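Local coordinates for fucolectin-related protein (Streptococcus pneumoniae, PDB 2WMF) that probably hydrolyses blood-group antigen glycans of the host, as the catalytic module of a family 98 glycoside hydrolase, at residues Met450-Thr455 against Val470-Asn475; Ile479-Tyr484 against Val571-Met576; Val332-Ala337 against Arg370-Pro375; Pro67-Pro72 against Phe316-Ile321. All blocks are in the same frame, centred on the assembly; numbering follows the deposited sequence.

Interaction 1: residues Met450-Thr455 against Val470-Asn475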
loop_
_atom_site.group_PDB
_atom_site.type_symbol
_atom_site.label_atom_id
_atom_site.label_comp_id
_atom_site.label_asym_id
_atom_site.label_seq_id
_atom_site.Cartn_x
_atom_site.Cartn_y
_atom_site.Cartn_z
ATOM N N MET A 450 -3.606 -27.739 -1.566
ATOM C CA MET A 450 -4.514 -27.237 -0.546
ATOM C C MET A 450 -4.285 -28.000 0.757
ATOM O O MET A 450 -3.718 -29.086 0.767
ATOM C CB MET A 450 -5.967 -27.342 -1.034
ATOM C CG MET A 450 -6.250 -26.455 -2.323
ATOM S SD MET A 450 -6.038 -24.676 -2.009
ATOM C CE MET A 450 -7.704 -24.345 -1.410
ATOM N N TYR A 451 -4.665 -27.363 1.862
ATOM C CA TYR A 451 -4.264 -27.819 3.212
ATOM C C TYR A 451 -5.431 -28.441 3.978
ATOM O O TYR A 451 -5.272 -28.865 5.121
ATOM C CB TYR A 451 -3.654 -26.663 4.008
ATOM C CG TYR A 451 -2.304 -26.136 3.475
ATOM C CD1 TYR A 451 -1.156 -26.174 4.263
ATOM C CD2 TYR A 451 -2.207 -25.570 2.183
ATOM C CE1 TYR A 451 0.076 -25.666 3.811
ATOM C CE2 TYR A 451 -0.977 -25.051 1.722
ATOM C CZ TYR A 451 0.154 -25.125 2.513
ATOM O OH TYR A 451 1.365 -24.621 2.047
ATOM N N THR A 452 -6.573 -28.523 3.318
ATOM C CA THR A 452 -7.765 -29.227 3.811
ATOM C C THR A 452 -8.246 -30.168 2.701
ATOM O O THR A 452 -7.856 -30.048 1.540
ATOM C CB THR A 452 -8.914 -28.267 4.139
ATOM O OG1 THR A 452 -9.360 -27.592 2.939
ATOM C CG2 THR A 452 -8.492 -27.233 5.202
ATOM N N ASN A 453 -9.129 -31.088 3.037
ATOM C CA ASN A 453 -9.699 -31.987 2.027
ATOM C C ASN A 453 -10.979 -31.438 1.344
ATOM O O ASN A 453 -11.698 -32.225 0.670
ATOM C CB ASN A 453 -9.881 -33.387 2.599
ATOM C CG ASN A 453 -11.072 -33.494 3.519
ATOM O OD1 ASN A 453 -11.641 -32.469 3.926
ATOM N ND2 ASN A 453 -11.472 -34.746 3.880
ATOM N N ASN A 454 -11.229 -30.113 1.428
ATOM C CA ASN A 454 -12.272 -29.463 0.586
ATOM C C ASN A 454 -11.988 -29.778 -0.908
ATOM O O ASN A 454 -12.910 -30.074 -1.685
ATOM C CB ASN A 454 -12.347 -27.961 0.851
ATOM C CG ASN A 454 -12.886 -27.639 2.236
ATOM O OD1 ASN A 454 -12.173 -27.074 3.099
ATOM N ND2 ASN A 454 -14.141 -28.004 2.477
ATOM N N THR A 455 -10.703 -29.708 -1.262
ATOM C CA THR A 455 -10.179 -30.087 -2.578
ATOM C C THR A 455 -8.713 -30.433 -2.453
ATOM O O THR A 455 -8.046 -30.002 -1.542
ATOM C CB THR A 455 -10.455 -28.966 -3.625
ATOM O OG1 THR A 455 -10.376 -29.510 -4.958
ATOM C CG2 THR A 455 -9.527 -27.818 -3.458
ATOM N N VAL A 470 -7.801 -16.949 -1.541
ATOM C CA VAL A 470 -8.539 -18.195 -1.293
ATOM C C VAL A 470 -8.369 -18.574 0.178
ATOM O O VAL A 470 -7.244 -18.844 0.634
ATOM C CB VAL A 470 -8.034 -19.379 -2.206
ATOM C CG1 VAL A 470 -8.765 -20.712 -1.856
ATOM C CG2 VAL A 470 -8.115 -19.035 -3.709
ATOM N N LYS A 471 -9.474 -18.568 0.916
ATOM C CA LYS A 471 -9.463 -18.964 2.320
ATOM C C LYS A 471 -10.050 -20.371 2.498
ATOM O O LYS A 471 -11.161 -20.665 2.010
ATOM C CB LYS A 471 -10.275 -17.970 3.157
ATOM C CG LYS A 471 -10.261 -18.294 4.650
ATOM C CD LYS A 471 -10.982 -17.250 5.524
ATOM C CE LYS A 471 -9.976 -16.391 6.259
ATOM N NZ LYS A 471 -10.670 -15.326 7.131
ATOM N N GLU A 472 -9.307 -21.220 3.208
ATOM C CA GLU A 472 -9.776 -22.565 3.533
ATOM C C GLU A 472 -10.402 -22.564 4.918
ATOM O O GLU A 472 -9.702 -22.478 5.929
ATOM C CB GLU A 472 -8.628 -23.558 3.473
ATOM C CG GLU A 472 -7.913 -23.587 2.115
ATOM C CD GLU A 472 -6.973 -24.795 1.998
ATOM O OE1 GLU A 472 -7.511 -25.915 1.893
ATOM O OE2 GLU A 472 -5.722 -24.648 2.009
ATOM N N ASN A 473 -11.734 -22.641 4.958
ATOM C CA ASN A 473 -12.454 -22.900 6.196
ATOM C C ASN A 473 -12.508 -24.404 6.358
ATOM O O ASN A 473 -12.102 -25.143 5.455
ATOM C CB ASN A 473 -13.836 -22.272 6.161
ATOM C CG ASN A 473 -13.767 -20.747 6.118
ATOM O OD1 ASN A 473 -14.363 -20.095 5.217
ATOM N ND2 ASN A 473 -13.081 -20.166 7.098
ATOM N N PRO A 474 -12.954 -24.875 7.531
ATOM C CA PRO A 474 -13.028 -26.318 7.680
ATOM C C PRO A 474 -13.785 -27.079 6.590
ATOM O O PRO A 474 -13.306 -28.096 6.104
ATOM C CB PRO A 474 -13.677 -26.493 9.070
ATOM C CG PRO A 474 -13.145 -25.320 9.858
ATOM C CD PRO A 474 -13.245 -24.174 8.814
ATOM N N ASN A 475 -14.931 -26.547 6.181
ATOM C CA ASN A 475 -15.810 -27.263 5.259
ATOM C C ASN A 475 -16.301 -26.461 4.069
ATOM O O ASN A 475 -17.221 -26.887 3.389
ATOM C CB ASN A 475 -16.958 -27.913 6.025
ATOM C CG ASN A 475 -16.486 -29.078 6.851
ATOM O OD1 ASN A 475 -16.439 -30.268 6.377
ATOM N ND2 ASN A 475 -16.097 -28.780 8.046
HETATM O O HOH W 1 -9.078 -27.570 -0.102
#
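Glu472 OE1 is gripped by several groups of the 450-455 loop. The hydroxyl of Thr452 gives the shortest bond, OG1 to Glu472 OE1 at 2.7 Å, arriving on the anti side of that oxygen and 26° out of the carboxylate plane. The backbone N of Thr452 adds a weak bond to OE1, and a water that accepts from Thr455 N lies 3.0 Å from Glu472 OE1. The other oxygen takes the Tyr451 amide on its syn lone pair, Tyr451 N to Glu472 OE2 at 2.9 Å, holding the carboxylate's rotation. Met450 bends at chi2 (-63°) and chi3 (-87°), which swings its methyl back against the acid: Met450 CE lies 3.5 Å from Glu472 CD and 3.8 Å from Val470 CG1. Arg426 makes a salt bridge to OE2 and a cation-pi contact with the Tyr451 ring. The loop linking strands 444-449 and 457-462 of one antiparallel sheet is tied to the end of strand 467-472 in the other, beside Trp431 of strand 430-434 and Leu477 of strand 477-482.

Interaction 2: residues Ile479-Tyr484 against Val571-Met576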
loop_
_atom_site.group_PDB
_atom_site.type_symbol
_atom_site.label_atom_id
_atom_site.label_comp_id
_atom_site.label_asym_id
_atom_site.label_seq_id
_atom_site.Cartn_x
_atom_site.Cartn_y
_atom_site.Cartn_z
ATOM N N ILE A 479 -13.587 -17.702 -1.967
ATOM C CA ILE A 479 -12.684 -17.236 -3.021
ATOM C C ILE A 479 -13.079 -15.806 -3.409
ATOM O O ILE A 479 -14.256 -15.533 -3.705
ATOM C CB ILE A 479 -12.716 -18.187 -4.262
ATOM C CG1 ILE A 479 -12.190 -19.613 -3.857
ATOM C CG2 ILE A 479 -11.862 -17.620 -5.408
ATOM C CD1 ILE A 479 -12.924 -20.724 -4.424
ATOM N N LEU A 480 -12.096 -14.920 -3.393
ATOM C CA LEU A 480 -12.222 -13.551 -3.861
ATOM C C LEU A 480 -11.332 -13.377 -5.117
ATOM O O LEU A 480 -10.153 -13.759 -5.106
ATOM C CB LEU A 480 -11.764 -12.560 -2.761
ATOM C CG LEU A 480 -11.648 -11.086 -3.099
ATOM C CD1 LEU A 480 -13.039 -10.545 -3.468
ATOM C CD2 LEU A 480 -11.066 -10.298 -1.942
ATOM N N LEU A 481 -11.952 -12.882 -6.199
ATOM C CA LEU A 481 -11.248 -12.509 -7.435
ATOM C C LEU A 481 -11.472 -11.034 -7.667
ATOM O O LEU A 481 -12.602 -10.512 -7.497
ATOM C CB LEU A 481 -11.781 -13.289 -8.641
ATOM C CG LEU A 481 -11.885 -14.817 -8.588
ATOM C CD1 LEU A 481 -12.580 -15.388 -9.903
ATOM C CD2 LEU A 481 -10.523 -15.467 -8.264
ATOM N N ASN A 482 -10.422 -10.334 -8.096
ATOM C CA ASN A 482 -10.688 -8.986 -8.561
ATOM C C ASN A 482 -9.681 -8.621 -9.646
ATOM O O ASN A 482 -8.458 -8.735 -9.440
ATOM C CB ASN A 482 -10.659 -7.979 -7.390
ATOM C CG ASN A 482 -11.352 -6.660 -7.720
ATOM O OD1 ASN A 482 -11.155 -6.120 -8.819
ATOM N ND2 ASN A 482 -12.114 -6.082 -6.759
ATOM N N ASN A 483 -10.192 -8.215 -10.810
ATOM C CA ASN A 483 -9.328 -7.787 -11.889
ATOM C C ASN A 483 -9.661 -6.394 -12.429
ATOM O O ASN A 483 -9.336 -6.075 -13.577
ATOM C CB ASN A 483 -9.360 -8.848 -13.018
ATOM C CG ASN A 483 -10.687 -8.870 -13.759
ATOM O OD1 ASN A 483 -11.643 -8.161 -13.400
ATOM N ND2 ASN A 483 -10.748 -9.679 -14.796
ATOM N N TYR A 484 -10.254 -5.537 -11.602
ATOM C CA TYR A 484 -10.839 -4.275 -12.106
ATOM C C TYR A 484 -9.754 -3.423 -12.789
ATOM O O TYR A 484 -8.714 -3.109 -12.174
ATOM C CB TYR A 484 -11.467 -3.451 -10.970
ATOM C CG TYR A 484 -12.321 -2.281 -11.498
ATOM C CD1 TYR A 484 -13.464 -2.508 -12.245
ATOM C CD2 TYR A 484 -11.947 -0.971 -11.275
ATOM C CE1 TYR A 484 -14.188 -1.487 -12.766
ATOM C CE2 TYR A 484 -12.702 0.093 -11.786
ATOM C CZ TYR A 484 -13.846 -0.174 -12.505
ATOM O OH TYR A 484 -14.601 0.854 -13.042
ATOM N N VAL A 571 -14.631 -17.574 -15.177
ATOM C CA VAL A 571 -15.267 -16.312 -14.794
ATOM C C VAL A 571 -14.787 -15.236 -15.768
ATOM O O VAL A 571 -13.602 -14.981 -15.858
ATOM C CB VAL A 571 -14.919 -15.887 -13.342
ATOM C CG1 VAL A 571 -15.648 -14.613 -12.970
ATOM C CG2 VAL A 571 -15.264 -17.039 -12.355
ATOM N N ASN A 572 -15.699 -14.590 -16.479
ATOM C CA ASN A 572 -15.358 -13.442 -17.358
ATOM C C ASN A 572 -15.797 -12.178 -16.638
ATOM O O ASN A 572 -16.978 -12.026 -16.306
ATOM C CB ASN A 572 -16.117 -13.548 -18.675
ATOM C CG ASN A 572 -16.192 -14.950 -19.156
ATOM O OD1 ASN A 572 -17.282 -15.590 -19.113
ATOM N ND2 ASN A 572 -15.049 -15.500 -19.519
ATOM N N HIS A 573 -14.855 -11.298 -16.324
ATOM C CA HIS A 573 -15.169 -10.216 -15.396
ATOM C C HIS A 573 -14.314 -8.979 -15.652
ATOM O O HIS A 573 -13.263 -9.087 -16.238
ATOM C CB HIS A 573 -15.133 -10.700 -13.935
ATOM C CG HIS A 573 -13.793 -11.126 -13.390
ATOM N ND1 HIS A 573 -13.042 -12.183 -13.878
ATOM C CD2 HIS A 573 -13.137 -10.682 -12.289
ATOM C CE1 HIS A 573 -11.986 -12.359 -13.084
ATOM N NE2 HIS A 573 -11.999 -11.436 -12.143
ATOM N N ASN A 574 -14.812 -7.835 -15.185
ATOM C CA ASN A 574 -13.980 -6.644 -15.007
ATOM C C ASN A 574 -14.414 -6.038 -13.698
ATOM O O ASN A 574 -15.361 -5.274 -13.634
ATOM C CB ASN A 574 -14.097 -5.668 -16.170
ATOM C CG ASN A 574 -13.017 -4.583 -16.124
ATOM O OD1 ASN A 574 -12.372 -4.420 -15.110
ATOM N ND2 ASN A 574 -12.791 -3.876 -17.244
ATOM N N GLY A 575 -13.774 -6.495 -12.625
ATOM C CA GLY A 575 -14.221 -6.152 -11.281
ATOM C C GLY A 575 -14.110 -7.334 -10.336
ATOM O O GLY A 575 -13.369 -8.313 -10.585
ATOM N N MET A 576 -14.854 -7.208 -9.232
ATOM C CA MET A 576 -14.866 -8.171 -8.136
ATOM C C MET A 576 -15.853 -9.329 -8.417
ATOM O O MET A 576 -16.981 -9.096 -8.886
ATOM C CB MET A 576 -15.285 -7.454 -6.842
ATOM C CG MET A 576 -15.084 -8.324 -5.594
ATOM S SD MET A 576 -15.597 -7.446 -4.087
ATOM C CE MET A 576 -14.484 -7.754 -2.699
#
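Asn483 packs flat on His573: its amide lies over one face of the imidazole, planes 13° apart, with ND2 3.3 Å above the ring centre. A chi1 of 71° places CG between the backbone N and the carbonyl carbon, and from there both ends of the amide are used. Asn483 OD1 accepts from Gly575 N at 2.8 Å, almost straight in line with its C=O, while Asn483 ND2 donates to His573 O at 3.0 Å from above that carbonyl's plane. The backbone N of Asn483 donates to Gly575 O at 3.2 Å. Gly575 is turned so that a beta carbon would collide with the carbonyl O of Asn574. Next to it Asn482 and Met576 form an antiparallel non-hydrogen-bonded pair, and Asn482 OD1 accepts from Tyr484 N in an Asx turn.

Between the facing sheets the packing is apolar, Leu481 CD1 meeting Val571 CG2 tip to tip at 4.0 Å; the short strand segments 479-482 and 571-573 approach to 9.5 Å, their directions 40° apart. The solvent side is at Met576, partly exposed among buried neighbours. Asn574 OD1 accepts from Arg485 N, and Tyr484 OH bonds Asp525. The chain crosses from one antiparallel sheet to the other at Asn574-Gly575, leaving strand 566-573 for strand 576-580, which pairs with 477-482; Thr531 of strand 529-536 lies against Leu481 and His573, and helix 307-322 touches Leu480, Asn482 and Tyr484.

Interaction 3: residues Val332-Ala337 against Arg370-Pro375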
loop_
_atom_site.group_PDB
_atom_site.type_symbol
_atom_site.label_atom_id
_atom_site.label_comp_id
_atom_site.label_asym_id
_atom_site.label_seq_id
_atom_site.Cartn_x
_atom_site.Cartn_y
_atom_site.Cartn_z
ATOM N N VAL A 332 6.534 -13.023 12.983
ATOM C CA VAL A 332 7.720 -13.611 13.624
ATOM C C VAL A 332 7.744 -15.142 13.443
ATOM O O VAL A 332 8.747 -15.743 13.016
ATOM C CB VAL A 332 7.820 -13.206 15.117
ATOM C CG1 VAL A 332 8.829 -14.102 15.861
ATOM C CG2 VAL A 332 8.165 -11.713 15.205
ATOM N N ASN A 333 6.614 -15.784 13.697
ATOM C CA ASN A 333 6.619 -17.243 13.756
ATOM C C ASN A 333 6.771 -17.940 12.406
ATOM O O ASN A 333 7.296 -19.060 12.349
ATOM C CB ASN A 333 5.464 -17.751 14.590
ATOM C CG ASN A 333 5.738 -17.521 16.091
ATOM O OD1 ASN A 333 6.887 -17.673 16.525
ATOM N ND2 ASN A 333 4.744 -17.119 16.851
ATOM N N ARG A 334 6.427 -17.257 11.321
ATOM C CA ARG A 334 6.620 -17.807 9.972
ATOM C C ARG A 334 8.017 -17.501 9.394
ATOM O O ARG A 334 8.372 -17.997 8.316
ATOM C CB ARG A 334 5.537 -17.263 9.023
ATOM C CG ARG A 334 5.870 -15.880 8.491
ATOM C CD ARG A 334 4.699 -15.222 7.834
ATOM N NE ARG A 334 5.057 -13.911 7.315
ATOM C CZ ARG A 334 4.221 -13.061 6.724
ATOM N NH1 ARG A 334 2.941 -13.355 6.598
ATOM N NH2 ARG A 334 4.714 -11.920 6.252
ATOM N N THR A 335 8.797 -16.678 10.100
ATOM C CA THR A 335 10.085 -16.206 9.572
ATOM C C THR A 335 11.171 -17.245 9.816
ATOM O O THR A 335 11.491 -17.562 10.953
ATOM C CB THR A 335 10.451 -14.823 10.181
ATOM O OG1 THR A 335 9.431 -13.848 9.850
ATOM C CG2 THR A 335 11.784 -14.320 9.654
ATOM N N LYS A 336 11.738 -17.772 8.734
ATOM C CA LYS A 336 12.822 -18.756 8.833
ATOM C C LYS A 336 14.235 -18.158 8.765
ATOM O O LYS A 336 15.212 -18.801 9.174
ATOM C CB LYS A 336 12.677 -19.820 7.746
ATOM C CG LYS A 336 11.301 -20.495 7.631
ATOM C CD LYS A 336 10.856 -21.156 8.880
ATOM C CE LYS A 336 9.449 -21.729 8.648
ATOM N NZ LYS A 336 8.958 -22.481 9.840
ATOM N N ALA A 337 14.354 -16.964 8.201
ATOM C CA ALA A 337 15.626 -16.242 8.141
ATOM C C ALA A 337 15.366 -14.753 8.125
ATOM O O ALA A 337 14.320 -14.309 7.638
ATOM C CB ALA A 337 16.431 -16.609 6.852
ATOM N N ARG A 370 7.049 -17.341 -1.734
ATOM C CA ARG A 370 7.686 -18.427 -0.991
ATOM C C ARG A 370 8.363 -17.984 0.314
ATOM O O ARG A 370 8.425 -18.751 1.280
ATOM C CB ARG A 370 8.709 -19.140 -1.897
ATOM C CG ARG A 370 9.415 -20.325 -1.250
ATOM C CD ARG A 370 10.205 -21.048 -2.322
ATOM N NE ARG A 370 11.009 -22.131 -1.787
ATOM C CZ ARG A 370 11.662 -23.007 -2.539
ATOM N NH1 ARG A 370 11.630 -22.887 -3.865
ATOM N NH2 ARG A 370 12.386 -23.960 -1.983
ATOM N N TYR A 371 8.938 -16.784 0.316
ATOM C CA TYR A 371 9.763 -16.300 1.433
ATOM C C TYR A 371 9.045 -15.164 2.186
ATOM O O TYR A 371 9.617 -14.585 3.095
ATOM C CB TYR A 371 11.122 -15.785 0.907
ATOM C CG TYR A 371 11.722 -16.658 -0.184
ATOM C CD1 TYR A 371 12.503 -17.774 0.129
ATOM C CD2 TYR A 371 11.466 -16.399 -1.531
ATOM C CE1 TYR A 371 13.010 -18.617 -0.863
ATOM C CE2 TYR A 371 11.975 -17.247 -2.545
ATOM C CZ TYR A 371 12.740 -18.330 -2.206
ATOM O OH TYR A 371 13.239 -19.101 -3.242
ATOM N N HIS A 372 7.809 -14.853 1.799
ATOM C CA HIS A 372 7.114 -13.671 2.287
ATOM C C HIS A 372 7.983 -12.445 1.979
ATOM O O HIS A 372 8.810 -12.509 1.086
ATOM C CB HIS A 372 6.827 -13.800 3.797
ATOM C CG HIS A 372 6.268 -15.135 4.179
ATOM N ND1 HIS A 372 4.957 -15.474 3.933
ATOM C CD2 HIS A 372 6.846 -16.220 4.755
ATOM C CE1 HIS A 372 4.755 -16.730 4.309
ATOM N NE2 HIS A 372 5.876 -17.202 4.834
ATOM N N ILE A 373 7.793 -11.360 2.708
ATOM C CA ILE A 373 8.823 -10.292 2.786
ATOM C C ILE A 373 9.912 -10.795 3.765
ATOM O O ILE A 373 9.622 -11.108 4.943
ATOM C CB ILE A 373 8.248 -8.956 3.297
ATOM C CG1 ILE A 373 7.361 -8.316 2.215
ATOM C CG2 ILE A 373 9.360 -8.002 3.705
ATOM C CD1 ILE A 373 6.414 -7.220 2.759
ATOM N N LEU A 374 11.146 -10.929 3.289
ATOM C CA LEU A 374 12.272 -11.320 4.156
ATOM C C LEU A 374 12.661 -10.085 5.019
ATOM O O LEU A 374 12.980 -9.026 4.477
ATOM C CB LEU A 374 13.456 -11.777 3.312
ATOM C CG LEU A 374 13.468 -13.217 2.853
ATOM C CD1 LEU A 374 14.546 -13.460 1.787
ATOM C CD2 LEU A 374 13.737 -14.130 4.094
ATOM N N PRO A 375 12.526 -10.162 6.350
ATOM C CA PRO A 375 12.886 -8.992 7.167
ATOM C C PRO A 375 14.370 -8.625 7.092
ATOM O O PRO A 375 15.259 -9.522 7.110
ATOM C CB PRO A 375 12.515 -9.443 8.597
ATOM C CG PRO A 375 11.525 -10.557 8.415
ATOM C CD PRO A 375 12.041 -11.273 7.195
HETATM O O HOH W 2 7.438 -10.890 6.472
HETATM O O HOH W 3 7.044 -19.330 6.233
#
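The chain leaving helix 328-334, residues 334-337, and residues 372-375 run 53° apart end to end, and the closest pair of alpha carbons, Ala337 and Leu374, is 7.2 Å apart; no direct hydrogen bond crosses. What joins them is a flat stack of the Arg334 guanidinium on the His372 ring. The planes are 8° apart and the centres 4.2 Å apart, offset so that Arg334 CD sits over the middle of the ring, 3.7 Å from its centroid, in a CH-pi contact. Arg334 reaches there by a chi1 of 82° followed by an extended chain to NE. Two waters bridge at the edges: one accepts from Arg334 NH2 at 2.9 Å and donates to Ile373 O, the other donates to Arg334 O and lies 2.8 Å from His372 NE2.

The end of helix 328-334 leads here into strand 337-340, and Pro375 pairs by a backbone bond with Phe339 as the loop enters strand 376-377. Arg334 NH1 also bonds Thr284 O, and Gln425 OE1 is hydrogen-bonded to His372 ND1, so both flat groups are held at their rims. Further along, Thr335 CG2 meets Pro375 CD end-on at 3.9 Å, and Leu374 CD2 lies against Ala337 O at 3.6 Å. Leu231 of helix 219-231 packs on Pro375, and Leu410 of helix 406-413 on Ala337.

Interaction 4: residues Pro67-Pro72 against Phe316-Ile321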
loop_
_atom_site.group_PDB
_atom_site.type_symbol
_atom_site.label_atom_id
_atom_site.label_comp_id
_atom_site.label_asym_id
_atom_site.label_seq_id
_atom_site.Cartn_x
_atom_site.Cartn_y
_atom_site.Cartn_z
ATOM N N PRO A 67 -17.152 5.141 2.789
ATOM C CA PRO A 67 -18.335 4.358 3.151
ATOM C C PRO A 67 -18.512 4.208 4.653
ATOM O O PRO A 67 -17.542 4.223 5.409
ATOM C CB PRO A 67 -18.083 3.007 2.501
ATOM C CG PRO A 67 -17.122 3.273 1.417
ATOM C CD PRO A 67 -16.264 4.413 1.859
ATOM N N GLU A 68 -19.763 4.043 5.078
ATOM C CA GLU A 68 -20.042 4.018 6.509
ATOM C C GLU A 68 -19.320 2.901 7.261
ATOM O O GLU A 68 -18.891 3.110 8.387
ATOM C CB GLU A 68 -21.534 3.921 6.744
ATOM C CG GLU A 68 -22.266 5.230 6.526
ATOM C CD GLU A 68 -21.669 6.465 7.223
ATOM O OE1 GLU A 68 -21.528 6.482 8.490
ATOM O OE2 GLU A 68 -21.398 7.434 6.479
ATOM N N ASP A 69 -19.180 1.729 6.639
ATOM C CA ASP A 69 -18.456 0.608 7.276
ATOM C C ASP A 69 -16.953 0.835 7.367
ATOM O O ASP A 69 -16.276 0.186 8.167
ATOM C CB ASP A 69 -18.732 -0.708 6.563
ATOM C CG ASP A 69 -18.307 -0.699 5.116
ATOM O OD1 ASP A 69 -18.714 0.229 4.378
ATOM O OD2 ASP A 69 -17.575 -1.626 4.705
ATOM N N VAL A 70 -16.446 1.765 6.544
ATOM C CA VAL A 70 -15.030 2.088 6.474
ATOM C C VAL A 70 -14.662 3.245 7.414
ATOM O O VAL A 70 -13.541 3.295 7.911
ATOM C CB VAL A 70 -14.610 2.345 5.021
ATOM C CG1 VAL A 70 -13.171 2.876 4.897
ATOM C CG2 VAL A 70 -14.789 1.067 4.201
ATOM N N LYS A 71 -15.598 4.172 7.633
ATOM C CA LYS A 71 -15.358 5.325 8.488
ATOM C C LYS A 71 -14.685 5.060 9.857
ATOM O O LYS A 71 -13.845 5.835 10.276
ATOM C CB LYS A 71 -16.644 6.157 8.653
ATOM C CG LYS A 71 -17.026 7.070 7.473
ATOM C CD LYS A 71 -18.210 7.969 7.851
ATOM C CE LYS A 71 -18.447 9.116 6.880
ATOM N NZ LYS A 71 -19.068 8.689 5.598
ATOM N N PRO A 72 -15.069 3.986 10.575
ATOM C CA PRO A 72 -14.378 3.736 11.839
ATOM C C PRO A 72 -12.877 3.465 11.737
ATOM O O PRO A 72 -12.194 3.460 12.758
ATOM C CB PRO A 72 -15.106 2.490 12.418
ATOM C CG PRO A 72 -16.440 2.429 11.683
ATOM C CD PRO A 72 -16.170 3.031 10.328
ATOM N N PHE A 316 -10.214 -3.708 -1.344
ATOM C CA PHE A 316 -9.117 -4.362 -0.651
ATOM C C PHE A 316 -9.070 -3.915 0.807
ATOM O O PHE A 316 -8.852 -4.740 1.679
ATOM C CB PHE A 316 -7.761 -4.255 -1.317
ATOM C CG PHE A 316 -6.827 -5.243 -0.764
ATOM C CD1 PHE A 316 -6.836 -6.557 -1.225
ATOM C CD2 PHE A 316 -6.020 -4.904 0.295
ATOM C CE1 PHE A 316 -6.044 -7.534 -0.603
ATOM C CE2 PHE A 316 -5.175 -5.883 0.906
ATOM C CZ PHE A 316 -5.202 -7.186 0.444
ATOM N N PHE A 317 -9.339 -2.650 1.074
ATOM C CA PHE A 317 -9.359 -2.182 2.458
ATOM C C PHE A 317 -10.473 -2.890 3.268
ATOM O O PHE A 317 -10.252 -3.254 4.458
ATOM C CB PHE A 317 -9.488 -0.677 2.558
ATOM C CG PHE A 317 -9.226 -0.159 3.954
ATOM C CD1 PHE A 317 -7.959 -0.210 4.511
ATOM C CD2 PHE A 317 -10.269 0.327 4.715
ATOM C CE1 PHE A 317 -7.726 0.210 5.780
ATOM C CE2 PHE A 317 -10.036 0.768 6.017
ATOM C CZ PHE A 317 -8.766 0.695 6.552
ATOM N N ARG A 318 -11.632 -3.112 2.635
ATOM C CA ARG A 318 -12.717 -3.893 3.256
ATOM C C ARG A 318 -12.220 -5.309 3.587
ATOM O O ARG A 318 -12.528 -5.856 4.663
ATOM C CB ARG A 318 -13.980 -3.928 2.401
ATOM C CG ARG A 318 -14.769 -2.647 2.418
ATOM C CD ARG A 318 -15.998 -2.705 1.525
ATOM N NE ARG A 318 -16.915 -1.633 1.871
ATOM C CZ ARG A 318 -17.685 -1.003 1.017
ATOM N NH1 ARG A 318 -17.670 -1.306 -0.271
ATOM N NH2 ARG A 318 -18.472 -0.050 1.447
ATOM N N HIS A 319 -11.471 -5.932 2.672
ATOM C CA HIS A 319 -10.851 -7.222 2.969
ATOM C C HIS A 319 -10.021 -7.143 4.251
ATOM O O HIS A 319 -10.101 -8.048 5.124
ATOM C CB HIS A 319 -9.979 -7.743 1.813
ATOM C CG HIS A 319 -9.363 -9.069 2.109
ATOM N ND1 HIS A 319 -10.060 -10.260 2.034
ATOM C CD2 HIS A 319 -8.106 -9.390 2.497
ATOM C CE1 HIS A 319 -9.242 -11.255 2.333
ATOM N NE2 HIS A 319 -8.073 -10.754 2.671
ATOM N N ALA A 320 -9.228 -6.088 4.372
ATOM C CA ALA A 320 -8.305 -5.906 5.503
ATOM C C ALA A 320 -9.046 -5.641 6.837
ATOM O O ALA A 320 -8.555 -6.020 7.908
ATOM C CB ALA A 320 -7.303 -4.779 5.205
ATOM N N ILE A 321 -10.225 -5.015 6.769
ATOM C CA ILE A 321 -11.082 -4.830 7.962
ATOM C C ILE A 321 -11.681 -6.174 8.379
ATOM O O ILE A 321 -11.706 -6.511 9.569
ATOM C CB ILE A 321 -12.225 -3.815 7.743
ATOM C CG1 ILE A 321 -11.670 -2.419 7.416
ATOM C CG2 ILE A 321 -13.153 -3.745 8.980
ATOM C CD1 ILE A 321 -12.697 -1.497 6.751
#
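Arg318 holds Asp69 side-on in a two-bond salt bridge. Its NE meets Asp69 OD2 at 2.9 Å and its NH2 meets Asp69 OD1 at 3.0 Å, each oxygen receiving on its syn lone pair. The carboxylate and guanidinium planes are 24° apart, nearly coplanar; the NH2 bond lies in the guanidinium plane and the NE bond is tilted from it by 18°. Asp69 CG stands between its backbone N and carbonyl carbon (chi1 60°), which turns both oxygens to the arginine.

Pro67 borders the same group, its CB 3.3 Å from Arg318 NH2. Farther in, Val70 splits its two methyls: CG1 approaches the Phe317 ring obliquely, 3.9 Å from CD2, while CG2 lies 4.2 Å from Ile321 CD1 and also near Arg318 CG. Leu40 of strand 39-45 packs against both Val70 and Phe317. This is the packing of a (beta/alpha)8 barrel at its closure, where helix 307-322, following the last barrel strand, meets the loop leading into the second strand, 74-79, beside the first.

Along the chain the contacts follow one another in series, in the order 4, 3, 1, 2. Interaction 4 belongs to the eight-stranded parallel barrel, the other three to the C-terminal region. Interactions 1 and 2 share neighbouring strands 467-472 and 477-482 of one antiparallel sheet, while the 450-455 loop and strand 566-573 belong with the other; their centres are 21 Å apart and they touch through Val470 and Ile479. Interaction 3 touches none of the others, its nearest atoms about 9 Å from interaction 1, 12 Å from interaction 4 and 17 Å from interaction 2. Leu480 CD2 of interaction 2 lies 4.1 Å from His319 ND1 of interaction 4, so barrel helix 307-322 packs directly against the C-terminal beta region.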